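Side-chain contact in probable zinc protease PqqL (Escherichia coli, PDB 6OFT), which probably acts as a periplasmic zinc-dependent endopeptidase of the M16 family, the crystallised chain being the first half of the protein: residues K237-N240 with H241-N245. Numbering follows the deposited sequence.
Sequences KAEN and HLRFN
An inverse gamma turn centred on Asn240 leads into the edge strand 242-248, and Glu239 and Arg243 meet across it. The turn is identified by the phi/psi of Asn240, -78°/62°, and by the weak, clearly bent bond from His241 N to Glu239 O, 2.9 Å long. Two residues after His241, the Arg243 side chain, kinked in mid-chain at chi2 and chi3, folds back so that NE and NH2 both donate to His241 O, at 2.9 and 2.8 Å. That oxygen lies close to the guanidinium plane, which supports a side-on, two-nitrogen grip on one atom. Glu239, with CG anti to its own N (chi1 -173°) and an extended chain, brings OE1 over one guanidinium face, 3.2 Å from Arg243 NE. OE1 sits well out of the guanidinium plane, off the line of every N-H, so this salt bridge is purely electrostatic. Glu239 CG also lies at the His241 ring edge, 3.9 Å from ND1. Asp429, just before the neighbouring strand 430-436, gives Arg243 a second carboxylate, bridging to NH2, and accepts a hydrogen bond from Glu239 N. A leucine in place of Arg243 would probably leave His241 O without these two donors and both carboxylates without their cationic mate. The inverse gamma turn is the motif here, delivering the chain into an outermost strand of the five-stranded mixed sheet, within the inactive M16 domain.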
ATOM      1  N   LYS A 237     -12.187  11.597   9.078  1.00 26.62           N
ATOM      2  CA  LYS A 237     -13.573  12.037   9.234  1.00 26.35           C
ATOM      3  C   LYS A 237     -14.263  11.992   7.877  1.00 27.97           C
ATOM      4  O   LYS A 237     -13.670  12.388   6.871  1.00 27.94           O
ATOM      5  CB  LYS A 237     -13.620  13.454   9.843  1.00 29.73           C
ATOM      6  CG  LYS A 237     -15.020  13.898  10.292  1.00 46.18           C
ATOM      7  CD  LYS A 237     -15.102  15.377  10.694  1.00 54.27           C
ATOM      8  CE  LYS A 237     -15.272  16.332   9.525  1.00 67.01           C
ATOM      9  NZ  LYS A 237     -16.616  16.229   8.893  1.00 76.46           N
ATOM     10  N   ALA A 238     -15.512  11.506   7.837  1.00 24.21           N
ATOM     11  CA  ALA A 238     -16.270  11.434   6.588  1.00 23.89           C
ATOM     12  C   ALA A 238     -16.524  12.832   6.037  1.00 27.53           C
ATOM     13  O   ALA A 238     -16.639  13.785   6.809  1.00 26.02           O
ATOM     14  CB  ALA A 238     -17.594  10.728   6.814  1.00 24.65           C
ATOM     15  N   GLU A 239     -16.584  12.954   4.707  1.00 24.79           N
ATOM     16  CA  GLU A 239     -16.942  14.207   4.041  1.00 23.64           C
ATOM     17  C   GLU A 239     -18.218  13.870   3.277  1.00 26.19           C
ATOM     18  O   GLU A 239     -18.157  13.323   2.173  1.00 24.25           O
ATOM     19  CB  GLU A 239     -15.840  14.701   3.102  1.00 24.80           C
ATOM     20  CG  GLU A 239     -16.174  16.086   2.568  1.00 32.18           C
ATOM     21  CD  GLU A 239     -14.987  16.762   1.938  1.00 49.41           C
ATOM     22  OE1 GLU A 239     -14.855  16.672   0.698  1.00 41.46           O
ATOM     23  OE2 GLU A 239     -14.173  17.350   2.685  1.00 42.46           O
ATOM     24  N   ASN A 240     -19.370  14.139   3.910  1.00 23.02           N
ATOM     25  CA  ASN A 240     -20.711  13.823   3.420  1.00 23.08           C
ATOM     26  C   ASN A 240     -21.200  14.804   2.353  1.00 26.43           C
ATOM     27  O   ASN A 240     -22.207  15.492   2.524  1.00 25.09           O
ATOM     28  CB  ASN A 240     -21.674  13.698   4.606  1.00 23.67           C
ATOM     29  CG  ASN A 240     -21.196  12.620   5.556  1.00 41.13           C
ATOM     30  OD1 ASN A 240     -20.654  11.593   5.138  1.00 27.51           O
ATOM     31  ND2 ASN A 240     -21.326  12.848   6.845  1.00 33.23           N
ATOM     32  N   HIS A 241     -20.469  14.828   1.236  1.00 23.20           N
ATOM     33  CA  HIS A 241     -20.689  15.692   0.088  1.00 23.56           C
ATOM     34  C   HIS A 241     -20.213  14.973  -1.153  1.00 26.22           C
ATOM     35  O   HIS A 241     -19.152  14.341  -1.135  1.00 24.46           O
ATOM     36  CB  HIS A 241     -19.880  17.000   0.236  1.00 24.93           C
ATOM     37  CG  HIS A 241     -20.346  17.882   1.353  1.00 29.57           C
ATOM     38  ND1 HIS A 241     -19.581  18.065   2.501  1.00 31.53           N
ATOM     39  CD2 HIS A 241     -21.489  18.598   1.470  1.00 31.74           C
ATOM     40  CE1 HIS A 241     -20.286  18.880   3.271  1.00 31.42           C
ATOM     41  NE2 HIS A 241     -21.440  19.227   2.693  1.00 32.08           N
ATOM     42  N   LEU A 242     -20.993  15.063  -2.196  1.00 23.62           N
ATOM     43  CA  LEU A 242     -20.644  14.472  -3.501  1.00 23.60           C
ATOM     44  C   LEU A 242     -19.797  15.481  -4.279  1.00 26.95           C
ATOM     45  O   LEU A 242     -20.288  16.581  -4.495  1.00 27.27           O
ATOM     46  CB  LEU A 242     -21.935  14.173  -4.255  1.00 23.83           C
ATOM     47  CG  LEU A 242     -21.746  13.537  -5.625  1.00 28.10           C
ATOM     48  CD1 LEU A 242     -20.967  12.239  -5.511  1.00 26.87           C
ATOM     49  CD2 LEU A 242     -23.074  13.330  -6.330  1.00 31.17           C
ATOM     50  N   ARG A 243     -18.613  15.108  -4.700  1.00 22.32           N
ATOM     51  CA  ARG A 243     -17.725  15.997  -5.444  1.00 21.90           C
ATOM     52  C   ARG A 243     -17.542  15.561  -6.877  1.00 25.33           C
ATOM     53  O   ARG A 243     -17.886  14.434  -7.234  1.00 24.64           O
ATOM     54  CB  ARG A 243     -16.363  16.143  -4.745  1.00 20.08           C
ATOM     55  CG  ARG A 243     -16.429  16.793  -3.384  1.00 30.06           C
ATOM     56  CD  ARG A 243     -15.557  15.990  -2.461  1.00 43.57           C
ATOM     57  NE  ARG A 243     -16.348  15.093  -1.646  1.00 41.65           N
ATOM     58  CZ  ARG A 243     -15.883  14.007  -1.037  1.00 47.63           C
ATOM     59  NH1 ARG A 243     -14.608  13.664  -1.158  1.00 36.43           N
ATOM     60  NH2 ARG A 243     -16.689  13.254  -0.313  1.00 26.80           N
ATOM     61  N   PHE A 244     -17.016  16.469  -7.715  1.00 21.02           N
ATOM     62  CA  PHE A 244     -16.816  16.212  -9.140  1.00 20.75           C
ATOM     63  C   PHE A 244     -15.479  16.760  -9.573  1.00 26.19           C
ATOM     64  O   PHE A 244     -15.137  17.879  -9.199  1.00 26.16           O
ATOM     65  CB  PHE A 244     -17.938  16.873  -9.973  1.00 22.37           C
ATOM     66  CG  PHE A 244     -19.306  16.262  -9.795  1.00 23.19           C
ATOM     67  CD1 PHE A 244     -20.146  16.682  -8.767  1.00 24.54           C
ATOM     68  CD2 PHE A 244     -19.777  15.302 -10.682  1.00 24.97           C
ATOM     69  CE1 PHE A 244     -21.397  16.102  -8.584  1.00 24.43           C
ATOM     70  CE2 PHE A 244     -21.043  14.734 -10.513  1.00 27.83           C
ATOM     71  CZ  PHE A 244     -21.846  15.139  -9.465  1.00 25.47           C
ATOM     72  N   ASN A 245     -14.737  15.996 -10.382  1.00 23.24           N
ATOM     73  CA  ASN A 245     -13.429  16.427 -10.885  1.00 23.67           C
ATOM     74  C   ASN A 245     -13.167  15.965 -12.315  1.00 27.36           C
ATOM     75  O   ASN A 245     -13.607  14.890 -12.715  1.00 24.84           O
ATOM     76  CB  ASN A 245     -12.297  15.887  -9.985  1.00 23.27           C
ATOM     77  CG  ASN A 245     -10.970  16.586 -10.192  1.00 37.21           C
ATOM     78  OD1 ASN A 245     -10.903  17.700 -10.695  1.00 29.72           O
ATOM     79  ND2 ASN A 245      -9.887  15.949  -9.816  1.00 29.82           N
TER